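Local structure of acid phosphatase (2I33) at residues T17-Q28 with D72-V81; L36-K47 with G208-N216. The protein is a class C acid phosphatase of the HAD superfamily that probably hydrolyses phosphate monoesters at a site holding a magnesium ion. All coordinates share one frame; numbering follows the deposited sequence.

Contact 1: T17-Q28 with D72-V81; sequences TDQQLMADLWYQ and DNSPHQAMSV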
loop_
_atom_site.group_PDB
_atom_site.type_symbol
_atom_site.label_atom_id
_atom_site.label_comp_id
_atom_site.label_asym_id
_atom_site.label_seq_id
_atom_site.Cartn_x
_atom_site.Cartn_y
_atom_site.Cartn_z
ATOM N N THR A 17 10.081 -17.152 -8.523
ATOM C CA THR A 17 10.373 -16.459 -7.267
ATOM C C THR A 17 11.182 -15.168 -7.456
ATOM O O THR A 17 11.057 -14.242 -6.647
ATOM C CB THR A 17 11.105 -17.345 -6.248
ATOM O OG1 THR A 17 12.160 -18.037 -6.903
ATOM C CG2 THR A 17 10.123 -18.328 -5.595
ATOM N N ASP A 18 11.944 -15.087 -8.540
ATOM C CA ASP A 18 12.723 -13.887 -8.803
ATOM C C ASP A 18 11.775 -12.741 -9.121
ATOM O O ASP A 18 12.074 -11.586 -8.838
ATOM C CB ASP A 18 13.689 -14.075 -9.979
ATOM C CG ASP A 18 14.976 -14.823 -9.589
ATOM O OD1 ASP A 18 15.177 -15.092 -8.381
ATOM O OD2 ASP A 18 15.783 -15.075 -10.510
ATOM N N GLN A 19 10.633 -13.065 -9.705
ATOM C CA GLN A 19 9.655 -12.025 -10.049
ATOM C C GLN A 19 9.030 -11.320 -8.849
ATOM O O GLN A 19 8.415 -10.241 -9.000
ATOM C CB GLN A 19 8.583 -12.627 -10.961
ATOM C CG GLN A 19 9.161 -13.106 -12.278
ATOM C CD GLN A 19 8.138 -13.781 -13.149
ATOM O OE1 GLN A 19 6.963 -13.787 -12.817
ATOM N NE2 GLN A 19 8.568 -14.314 -14.291
ATOM N N GLN A 20 9.196 -11.912 -7.658
ATOM C CA GLN A 20 8.689 -11.412 -6.359
ATOM C C GLN A 20 9.633 -10.415 -5.709
ATOM O O GLN A 20 9.285 -9.763 -4.707
ATOM C CB GLN A 20 8.635 -12.547 -5.318
ATOM C CG GLN A 20 8.004 -13.855 -5.719
ATOM C CD GLN A 20 8.057 -14.890 -4.590
ATOM O OE1 GLN A 20 8.590 -14.629 -3.489
ATOM N NE2 GLN A 20 7.505 -16.072 -4.854
ATOM N N LEU A 21 10.854 -10.373 -6.205
ATOM C CA LEU A 21 11.926 -9.772 -5.444
ATOM C C LEU A 21 11.649 -8.335 -5.046
ATOM O O LEU A 21 11.722 -8.006 -3.861
ATOM C CB LEU A 21 13.246 -9.900 -6.166
ATOM C CG LEU A 21 14.429 -9.831 -5.214
ATOM C CD1 LEU A 21 15.663 -10.490 -5.831
ATOM C CD2 LEU A 21 14.710 -8.419 -4.816
ATOM N N MET A 22 11.284 -7.482 -5.998
ATOM C CA MET A 22 11.033 -6.080 -5.660
ATOM C C MET A 22 9.857 -5.910 -4.700
ATOM O O MET A 22 9.913 -5.128 -3.752
ATOM C CB MET A 22 10.780 -5.284 -6.927
ATOM C CG MET A 22 12.023 -5.063 -7.682
ATOM S SD MET A 22 13.199 -4.047 -6.763
ATOM C CE MET A 22 12.607 -2.419 -7.183
ATOM N N ALA A 23 8.781 -6.645 -4.944
ATOM C CA ALA A 23 7.640 -6.589 -4.025
ATOM C C ALA A 23 8.073 -6.940 -2.596
ATOM O O ALA A 23 7.691 -6.261 -1.630
ATOM C CB ALA A 23 6.576 -7.511 -4.472
ATOM N N ASP A 24 8.868 -7.998 -2.477
ATOM C CA ASP A 24 9.326 -8.477 -1.166
ATOM C C ASP A 24 10.256 -7.477 -0.530
ATOM O O ASP A 24 10.164 -7.191 0.669
ATOM C CB ASP A 24 10.092 -9.791 -1.312
ATOM C CG ASP A 24 9.220 -10.956 -1.674
ATOM O OD1 ASP A 24 7.978 -10.821 -1.710
ATOM O OD2 ASP A 24 9.796 -12.037 -1.931
ATOM N N LEU A 25 11.130 -6.927 -1.346
ATOM C CA LEU A 25 12.126 -5.983 -0.875
ATOM C C LEU A 25 11.441 -4.705 -0.371
ATOM O O LEU A 25 11.780 -4.176 0.671
ATOM C CB LEU A 25 13.073 -5.674 -2.017
ATOM C CG LEU A 25 14.275 -4.823 -1.669
ATOM C CD1 LEU A 25 15.158 -5.471 -0.619
ATOM C CD2 LEU A 25 15.019 -4.627 -2.928
ATOM N N TRP A 26 10.446 -4.233 -1.115
ATOM C CA TRP A 26 9.644 -3.091 -0.675
ATOM C C TRP A 26 8.993 -3.401 0.675
ATOM O O TRP A 26 9.006 -2.619 1.624
ATOM C CB TRP A 26 8.523 -2.789 -1.686
ATOM C CG TRP A 26 7.689 -1.616 -1.324
ATOM C CD1 TRP A 26 7.988 -0.291 -1.507
ATOM C CD2 TRP A 26 6.401 -1.649 -0.713
ATOM N NE1 TRP A 26 6.959 0.495 -1.042
ATOM C CE2 TRP A 26 5.968 -0.320 -0.568
ATOM C CE3 TRP A 26 5.574 -2.675 -0.276
ATOM C CZ2 TRP A 26 4.758 0.012 -0.019
ATOM C CZ3 TRP A 26 4.353 -2.347 0.261
ATOM C CH2 TRP A 26 3.965 -1.004 0.419
ATOM N N TYR A 27 8.362 -4.548 0.735
ATOM C CA TYR A 27 7.599 -4.874 1.931
ATOM C C TYR A 27 8.526 -4.964 3.150
ATOM O O TYR A 27 8.177 -4.513 4.258
ATOM C CB TYR A 27 6.903 -6.198 1.724
ATOM C CG TYR A 27 5.885 -6.438 2.801
ATOM C CD1 TYR A 27 4.605 -5.937 2.684
ATOM C CD2 TYR A 27 6.203 -7.148 3.941
ATOM C CE1 TYR A 27 3.638 -6.137 3.695
ATOM C CE2 TYR A 27 5.248 -7.334 4.956
ATOM C CZ TYR A 27 3.986 -6.818 4.839
ATOM O OH TYR A 27 3.041 -7.021 5.822
ATOM N N GLN A 28 9.710 -5.538 2.952
ATOM C CA GLN A 28 10.649 -5.740 4.046
ATOM C C GLN A 28 11.445 -4.532 4.463
ATOM O O GLN A 28 11.874 -4.445 5.623
ATOM C CB GLN A 28 11.650 -6.827 3.679
ATOM C CG GLN A 28 11.059 -8.164 3.749
ATOM C CD GLN A 28 12.089 -9.242 4.013
ATOM O OE1 GLN A 28 13.108 -9.335 3.322
ATOM N NE2 GLN A 28 11.843 -10.051 5.027
ATOM N N ASP A 72 4.130 -10.173 10.372
ATOM C CA ASP A 72 4.977 -10.000 9.213
ATOM C C ASP A 72 5.646 -11.325 8.825
ATOM O O ASP A 72 6.534 -11.806 9.517
ATOM C CB ASP A 72 6.028 -8.963 9.542
ATOM C CG ASP A 72 6.908 -8.622 8.375
ATOM O OD1 ASP A 72 6.886 -9.335 7.344
ATOM O OD2 ASP A 72 7.634 -7.616 8.515
ATOM N N ASN A 73 5.214 -11.896 7.703
ATOM C CA ASN A 73 5.795 -13.159 7.219
ATOM C C ASN A 73 6.762 -12.961 6.101
ATOM O O ASN A 73 7.167 -13.928 5.412
ATOM C CB ASN A 73 4.685 -14.082 6.770
ATOM C CG ASN A 73 3.731 -14.314 7.843
ATOM O OD1 ASN A 73 4.025 -15.015 8.814
ATOM N ND2 ASN A 73 2.580 -13.707 7.716
ATOM N N SER A 74 7.198 -11.732 5.893
ATOM C CA SER A 74 8.071 -11.507 4.774
ATOM C C SER A 74 9.381 -12.326 4.854
ATOM O O SER A 74 9.911 -12.664 3.794
ATOM C CB SER A 74 8.307 -10.015 4.541
ATOM O OG SER A 74 8.980 -9.470 5.625
ATOM N N PRO A 75 9.910 -12.674 6.064
ATOM C CA PRO A 75 11.110 -13.548 6.036
ATOM C C PRO A 75 10.891 -14.865 5.308
ATOM O O PRO A 75 11.833 -15.435 4.757
ATOM C CB PRO A 75 11.397 -13.813 7.503
ATOM C CG PRO A 75 10.815 -12.575 8.202
ATOM C CD PRO A 75 9.578 -12.271 7.451
ATOM N N HIS A 76 9.657 -15.344 5.312
ATOM C CA HIS A 76 9.377 -16.548 4.548
ATOM C C HIS A 76 9.439 -16.289 3.039
ATOM O O HIS A 76 9.988 -17.084 2.258
ATOM C CB HIS A 76 8.050 -17.154 4.923
ATOM C CG HIS A 76 7.756 -18.383 4.151
ATOM N ND1 HIS A 76 7.132 -18.348 2.930
ATOM C CD2 HIS A 76 8.089 -19.678 4.377
ATOM C CE1 HIS A 76 7.061 -19.577 2.448
ATOM N NE2 HIS A 76 7.629 -20.400 3.309
ATOM N N GLN A 77 8.885 -15.164 2.611
ATOM C CA GLN A 77 8.928 -14.814 1.194
ATOM C C GLN A 77 10.373 -14.604 0.744
ATOM O O GLN A 77 10.755 -15.028 -0.352
ATOM C CB GLN A 77 8.086 -13.581 0.918
ATOM C CG GLN A 77 6.614 -13.724 1.320
ATOM C CD GLN A 77 5.851 -14.767 0.533
ATOM O OE1 GLN A 77 5.463 -15.820 1.069
ATOM N NE2 GLN A 77 5.633 -14.495 -0.737
ATOM N N ALA A 78 11.179 -13.984 1.594
ATOM C CA ALA A 78 12.622 -13.838 1.337
ATOM C C ALA A 78 13.295 -15.203 1.161
ATOM O O ALA A 78 14.122 -15.402 0.280
ATOM C CB ALA A 78 13.289 -13.067 2.447
ATOM N N MET A 79 12.934 -16.152 2.021
ATOM C CA MET A 79 13.444 -17.511 1.908
ATOM C C MET A 79 13.102 -18.077 0.533
ATOM O O MET A 79 13.929 -18.739 -0.086
ATOM C CB MET A 79 12.871 -18.404 3.011
ATOM C CG MET A 79 13.353 -19.838 2.991
ATOM S SD MET A 79 12.449 -20.888 1.828
ATOM C CE MET A 79 10.781 -20.789 2.435
ATOM N N SER A 80 11.887 -17.823 0.058
ATOM C CA SER A 80 11.501 -18.342 -1.251
ATOM C C SER A 80 12.345 -17.759 -2.373
ATOM O O SER A 80 12.726 -18.446 -3.287
ATOM C CB SER A 80 10.039 -18.058 -1.569
ATOM O OG SER A 80 9.216 -18.832 -0.725
ATOM N N VAL A 81 12.617 -16.469 -2.298
ATOM C CA VAL A 81 13.536 -15.844 -3.242
ATOM C C VAL A 81 14.923 -16.499 -3.194
ATOM O O VAL A 81 15.520 -16.806 -4.229
ATOM C CB VAL A 81 13.653 -14.317 -2.982
ATOM C CG1 VAL A 81 14.728 -13.695 -3.856
ATOM C CG2 VAL A 81 12.321 -13.629 -3.213
HETATM O O HOH W 1 14.386 -16.715 -6.618
HETATM O O HOH W 2 8.424 -5.601 6.957
#

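Contact 2: L36-K47 with G208-N216; sequences LYYQGYNTGQLK and GEKFIIFPN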
loop_
_atom_site.group_PDB
_atom_site.type_symbol
_atom_site.label_atom_id
_atom_site.label_comp_id
_atom_site.label_asym_id
_atom_site.label_seq_id
_atom_site.Cartn_x
_atom_site.Cartn_y
_atom_site.Cartn_z
ATOM N N LEU A 36 2.382 3.148 5.551
ATOM C CA LEU A 36 1.065 2.697 5.172
ATOM C C LEU A 36 0.426 1.884 6.294
ATOM O O LEU A 36 -0.775 1.953 6.496
ATOM C CB LEU A 36 1.119 1.857 3.915
ATOM C CG LEU A 36 1.268 2.738 2.681
ATOM C CD1 LEU A 36 2.035 2.035 1.561
ATOM C CD2 LEU A 36 -0.039 3.200 2.178
ATOM N N TYR A 37 1.212 1.105 7.016
ATOM C CA TYR A 37 0.706 0.387 8.181
ATOM C C TYR A 37 0.318 1.372 9.283
ATOM O O TYR A 37 -0.757 1.274 9.841
ATOM C CB TYR A 37 1.689 -0.679 8.657
ATOM C CG TYR A 37 1.494 -1.946 7.855
ATOM C CD1 TYR A 37 2.125 -2.099 6.633
ATOM C CD2 TYR A 37 0.624 -2.938 8.259
ATOM C CE1 TYR A 37 1.922 -3.231 5.849
ATOM C CE2 TYR A 37 0.409 -4.068 7.458
ATOM C CZ TYR A 37 1.056 -4.209 6.269
ATOM O OH TYR A 37 0.875 -5.327 5.501
ATOM N N TYR A 38 1.151 2.352 9.560
ATOM C CA TYR A 38 0.727 3.357 10.555
ATOM C C TYR A 38 -0.521 4.093 10.083
ATOM O O TYR A 38 -1.420 4.405 10.880
ATOM C CB TYR A 38 1.836 4.350 10.821
ATOM C CG TYR A 38 2.949 3.777 11.620
ATOM C CD1 TYR A 38 2.719 3.237 12.897
ATOM C CD2 TYR A 38 4.260 3.843 11.172
ATOM C CE1 TYR A 38 3.779 2.734 13.665
ATOM C CE2 TYR A 38 5.310 3.359 11.942
ATOM C CZ TYR A 38 5.063 2.789 13.179
ATOM O OH TYR A 38 6.110 2.305 13.949
ATOM N N GLN A 39 -0.592 4.436 8.809
ATOM C CA GLN A 39 -1.736 5.175 8.311
ATOM C C GLN A 39 -3.003 4.359 8.504
ATOM O O GLN A 39 -4.034 4.861 8.942
ATOM C CB GLN A 39 -1.589 5.444 6.818
ATOM C CG GLN A 39 -2.789 6.105 6.179
ATOM C CD GLN A 39 -2.420 6.779 4.869
ATOM O OE1 GLN A 39 -1.857 7.879 4.872
ATOM N NE2 GLN A 39 -2.634 6.064 3.735
ATOM N N GLY A 40 -2.909 3.075 8.184
ATOM C CA GLY A 40 -4.053 2.181 8.328
ATOM C C GLY A 40 -4.485 2.100 9.798
ATOM O O GLY A 40 -5.666 2.283 10.143
ATOM N N TYR A 41 -3.538 1.855 10.678
ATOM C CA TYR A 41 -3.878 1.733 12.096
ATOM C C TYR A 41 -4.298 3.053 12.715
ATOM O O TYR A 41 -5.192 3.077 13.588
ATOM C CB TYR A 41 -2.785 1.006 12.877
ATOM C CG TYR A 41 -2.818 -0.491 12.628
ATOM C CD1 TYR A 41 -3.918 -1.259 13.018
ATOM C CD2 TYR A 41 -1.773 -1.133 11.948
ATOM C CE1 TYR A 41 -3.952 -2.597 12.776
ATOM C CE2 TYR A 41 -1.810 -2.497 11.706
ATOM C CZ TYR A 41 -2.910 -3.212 12.104
ATOM O OH TYR A 41 -2.992 -4.565 11.880
ATOM N N ASN A 42 -3.716 4.167 12.266
ATOM C CA ASN A 42 -4.187 5.448 12.759
ATOM C C ASN A 42 -5.632 5.712 12.355
ATOM O O ASN A 42 -6.432 6.220 13.138
ATOM C CB ASN A 42 -3.314 6.581 12.250
ATOM C CG ASN A 42 -1.943 6.581 12.876
ATOM O OD1 ASN A 42 -1.710 5.964 13.934
ATOM N ND2 ASN A 42 -1.025 7.276 12.231
ATOM N N THR A 43 -5.926 5.408 11.095
ATOM C CA THR A 43 -7.241 5.640 10.562
ATOM C C THR A 43 -8.197 4.700 11.280
ATOM O O THR A 43 -9.301 5.082 11.661
ATOM C CB THR A 43 -7.251 5.417 9.057
ATOM O OG1 THR A 43 -6.314 6.330 8.463
ATOM C CG2 THR A 43 -8.627 5.631 8.491
ATOM N N GLY A 44 -7.773 3.468 11.484
ATOM C CA GLY A 44 -8.602 2.520 12.216
ATOM C C GLY A 44 -8.925 3.020 13.627
ATOM O O GLY A 44 -10.058 2.895 14.123
ATOM N N GLN A 45 -7.951 3.598 14.311
ATOM C CA GLN A 45 -8.213 4.115 15.647
ATOM C C GLN A 45 -9.242 5.253 15.649
ATOM O O GLN A 45 -10.146 5.303 16.480
ATOM C CB GLN A 45 -6.923 4.540 16.325
ATOM C CG GLN A 45 -7.148 4.847 17.773
ATOM C CD GLN A 45 -5.894 4.753 18.598
ATOM O OE1 GLN A 45 -5.041 3.882 18.358
ATOM N NE2 GLN A 45 -5.793 5.607 19.604
ATOM N N LEU A 46 -9.105 6.161 14.693
ATOM C CA LEU A 46 -10.026 7.272 14.533
ATOM C C LEU A 46 -11.424 6.742 14.296
ATOM O O LEU A 46 -12.380 7.186 14.907
ATOM C CB LEU A 46 -9.608 8.097 13.331
ATOM C CG LEU A 46 -10.500 9.273 12.957
ATOM C CD1 LEU A 46 -10.239 10.422 13.863
ATOM C CD2 LEU A 46 -10.183 9.659 11.505
ATOM N N LYS A 47 -11.532 5.762 13.407
ATOM C CA LYS A 47 -12.824 5.217 13.086
ATOM C C LYS A 47 -13.382 4.379 14.228
ATOM O O LYS A 47 -14.592 4.332 14.425
ATOM C CB LYS A 47 -12.736 4.432 11.793
ATOM C CG LYS A 47 -12.398 5.313 10.591
ATOM C CD LYS A 47 -13.515 6.275 10.246
ATOM C CE LYS A 47 -13.194 7.166 9.060
ATOM N NZ LYS A 47 -14.258 8.164 8.832
ATOM N N GLY A 208 -11.049 2.834 4.367
ATOM C CA GLY A 208 -10.731 3.855 5.332
ATOM C C GLY A 208 -11.872 4.206 6.248
ATOM O O GLY A 208 -11.712 5.058 7.093
ATOM N N GLU A 209 -13.016 3.537 6.098
ATOM C CA GLU A 209 -14.171 3.825 6.923
ATOM C C GLU A 209 -14.514 2.590 7.743
ATOM O O GLU A 209 -14.443 2.606 8.975
ATOM C CB GLU A 209 -15.340 4.291 6.049
ATOM C CG GLU A 209 -16.661 4.449 6.774
ATOM C CD GLU A 209 -16.674 5.555 7.799
ATOM O OE1 GLU A 209 -15.988 6.578 7.589
ATOM O OE2 GLU A 209 -17.422 5.409 8.800
ATOM N N LYS A 210 -14.867 1.521 7.054
ATOM C CA LYS A 210 -15.182 0.230 7.692
ATOM C C LYS A 210 -14.122 -0.824 7.366
ATOM O O LYS A 210 -13.899 -1.720 8.161
ATOM C CB LYS A 210 -16.565 -0.279 7.260
ATOM C CG LYS A 210 -17.058 -1.434 8.095
ATOM N N PHE A 211 -13.505 -0.711 6.190
ATOM C CA PHE A 211 -12.509 -1.638 5.718
ATOM C C PHE A 211 -11.206 -0.899 5.720
ATOM O O PHE A 211 -11.073 0.058 4.977
ATOM C CB PHE A 211 -12.777 -2.057 4.276
ATOM C CG PHE A 211 -14.071 -2.761 4.069
ATOM C CD1 PHE A 211 -14.747 -3.376 5.108
ATOM C CD2 PHE A 211 -14.644 -2.792 2.807
ATOM C CE1 PHE A 211 -15.953 -4.018 4.874
ATOM C CE2 PHE A 211 -15.800 -3.438 2.579
ATOM C CZ PHE A 211 -16.473 -4.037 3.606
ATOM N N ILE A 212 -10.278 -1.350 6.548
ATOM C CA ILE A 212 -8.979 -0.750 6.654
ATOM C C ILE A 212 -8.028 -1.691 5.954
ATOM O O ILE A 212 -7.822 -2.833 6.378
ATOM C CB ILE A 212 -8.560 -0.522 8.107
ATOM C CG1 ILE A 212 -9.685 0.199 8.860
ATOM C CG2 ILE A 212 -7.227 0.228 8.130
ATOM C CD1 ILE A 212 -10.030 1.572 8.330
ATOM N N ILE A 213 -7.466 -1.207 4.864
ATOM C CA ILE A 213 -6.623 -2.039 4.005
ATOM C C ILE A 213 -5.157 -1.706 4.162
ATOM O O ILE A 213 -4.810 -0.547 4.384
ATOM C CB ILE A 213 -7.072 -1.945 2.529
ATOM C CG1 ILE A 213 -6.276 -2.922 1.653
ATOM C CG2 ILE A 213 -7.074 -0.509 2.039
ATOM C CD1 ILE A 213 -7.006 -3.392 0.503
ATOM N N PHE A 214 -4.332 -2.763 4.073
ATOM C CA PHE A 214 -2.882 -2.714 4.148
ATOM C C PHE A 214 -2.254 -3.245 2.861
ATOM O O PHE A 214 -2.807 -4.097 2.183
ATOM C CB PHE A 214 -2.399 -3.503 5.342
ATOM C CG PHE A 214 -2.887 -2.926 6.633
ATOM C CD1 PHE A 214 -2.280 -1.825 7.160
ATOM C CD2 PHE A 214 -3.964 -3.451 7.288
ATOM C CE1 PHE A 214 -2.731 -1.219 8.329
ATOM C CE2 PHE A 214 -4.410 -2.876 8.466
ATOM C CZ PHE A 214 -3.793 -1.749 8.972
ATOM N N PRO A 215 -1.067 -2.731 2.540
ATOM C CA PRO A 215 -0.440 -3.121 1.254
ATOM C C PRO A 215 0.345 -4.411 1.288
ATOM O O PRO A 215 1.300 -4.555 2.044
ATOM C CB PRO A 215 0.508 -1.949 0.998
ATOM C CG PRO A 215 0.957 -1.581 2.414
ATOM C CD PRO A 215 -0.320 -1.652 3.216
ATOM N N ASN A 216 0.000 -5.330 0.401
ATOM C CA ASN A 216 0.719 -6.586 0.260
ATOM C C ASN A 216 0.879 -6.957 -1.215
ATOM O O ASN A 216 0.073 -7.677 -1.801
ATOM C CB ASN A 216 -0.003 -7.711 0.989
ATOM C CG ASN A 216 0.719 -9.034 0.836
ATOM O OD1 ASN A 216 1.810 -9.069 0.208
ATOM N ND2 ASN A 216 0.149 -10.099 1.386
HETATM O O HOH W 3 -2.506 1.043 4.457
#

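Contact 1: T17-Q28 with D72-V81
Two torsions bring Q28 to S74: CG of Q28 stands anti to its carbonyl carbon (chi1 -75°) with the chain extended beyond, and OG of S74 sits between the backbone N and the carbonyl carbon (chi1 65°). Q28 NE2 thus donates to S74 OG at 3.0 Å, with the hydroxyl close to the amide plane. S74 OG in turn donates to D72 OD1 at 2.7 Å; D72 OD1 also accepts from S74 N at 2.8 Å, an Asx turn leading into helix 74-81. D72 OD1 lies at the edge of the Y27 ring as well, 3.5 Å from CE2, while a water joins D72 OD2 to Y27 O. Midway along the near-antiparallel helices (149°) the D24 carboxylate lies across Q77, its OD2 3.5 Å from Q77 O. V81 closes the other end: its CG2 turns to D24 OD2 at 3.2 Å, its CG1 lies 3.9 Å from L21 CD1, and a second water bridges V81 O, T17 OG1 and D18 OD1. On the far side of its amide, Q28 OE1 accepts from K247 N of the second subunit. Polar groups therefore link the helices at both ends, through the Q28-S74-D72 chain at one and the shared water at the other.

Contact 2: L36-K47 with G208-N216
F214 packs against both Y37 and Y41, whose rings lie to the same side of its plane, and this aromatic cluster is the tight part of the contact. The Y37 and F214 rings are nearly parallel (planes at 11°) but strongly offset; F214 CD1 reaches over the Y37 face, 3.3 Å from CD2. Against Y41 the planes are oblique, at 32°, with F214 CZ poised over the centre of that ring, 3.5 Å from CE2. The turn of F214, CG anti to the carbonyl carbon (chi1 -63°), also lays CE1 3.6 Å from G40 CA, where the helix has no side chain. Beside it I212 CG2 touches G40 O at 3.3 Å, and P215 CG rests on L36 CB. A water joins L36 O to I213 O. Toward the other end the contact reaches the surface, where K47, partly exposed, bends at chi2, passes G208 O and forms a salt bridge from NZ to OE1 of the exposed E209, at 2.7 Å. At the tight end Y37 OH and Y41 OH bond to the carbonyls of E68 and T69, and N216 ND2 to the magnesium ligand D180. A helix nearly antiparallel to the outermost strand, within this chain, of the parallel sheet, its Y37 end next to the magnesium site, belongs to the HAD α/β fold.

Overall arrangement
The centres of contacts 1 and 2 lie about 23 Å apart, yet the two meet at their near ends: Y27 OH and Y37 OH are 2.8 Å apart, a probable hydrogen bond, and W26 packs on L36 and P215. Along the chain the segments alternate, 17-28, 36-47, 72-81, 208-216, with helices 21-29 and 31-54 consecutive. Contact 1 pairs helix 21-29 with helix 74-83, whereas contact 2 sets helix 31-54 on strand 211-213, an outermost strand, within this chain, of the five-stranded parallel sheet. The Y27 and Y37 side chains come within about 8 and 7 Å of the magnesium ion. Both contacts also touch the second subunit, so the same helices border both the subunit interface and the surroundings of the metal site.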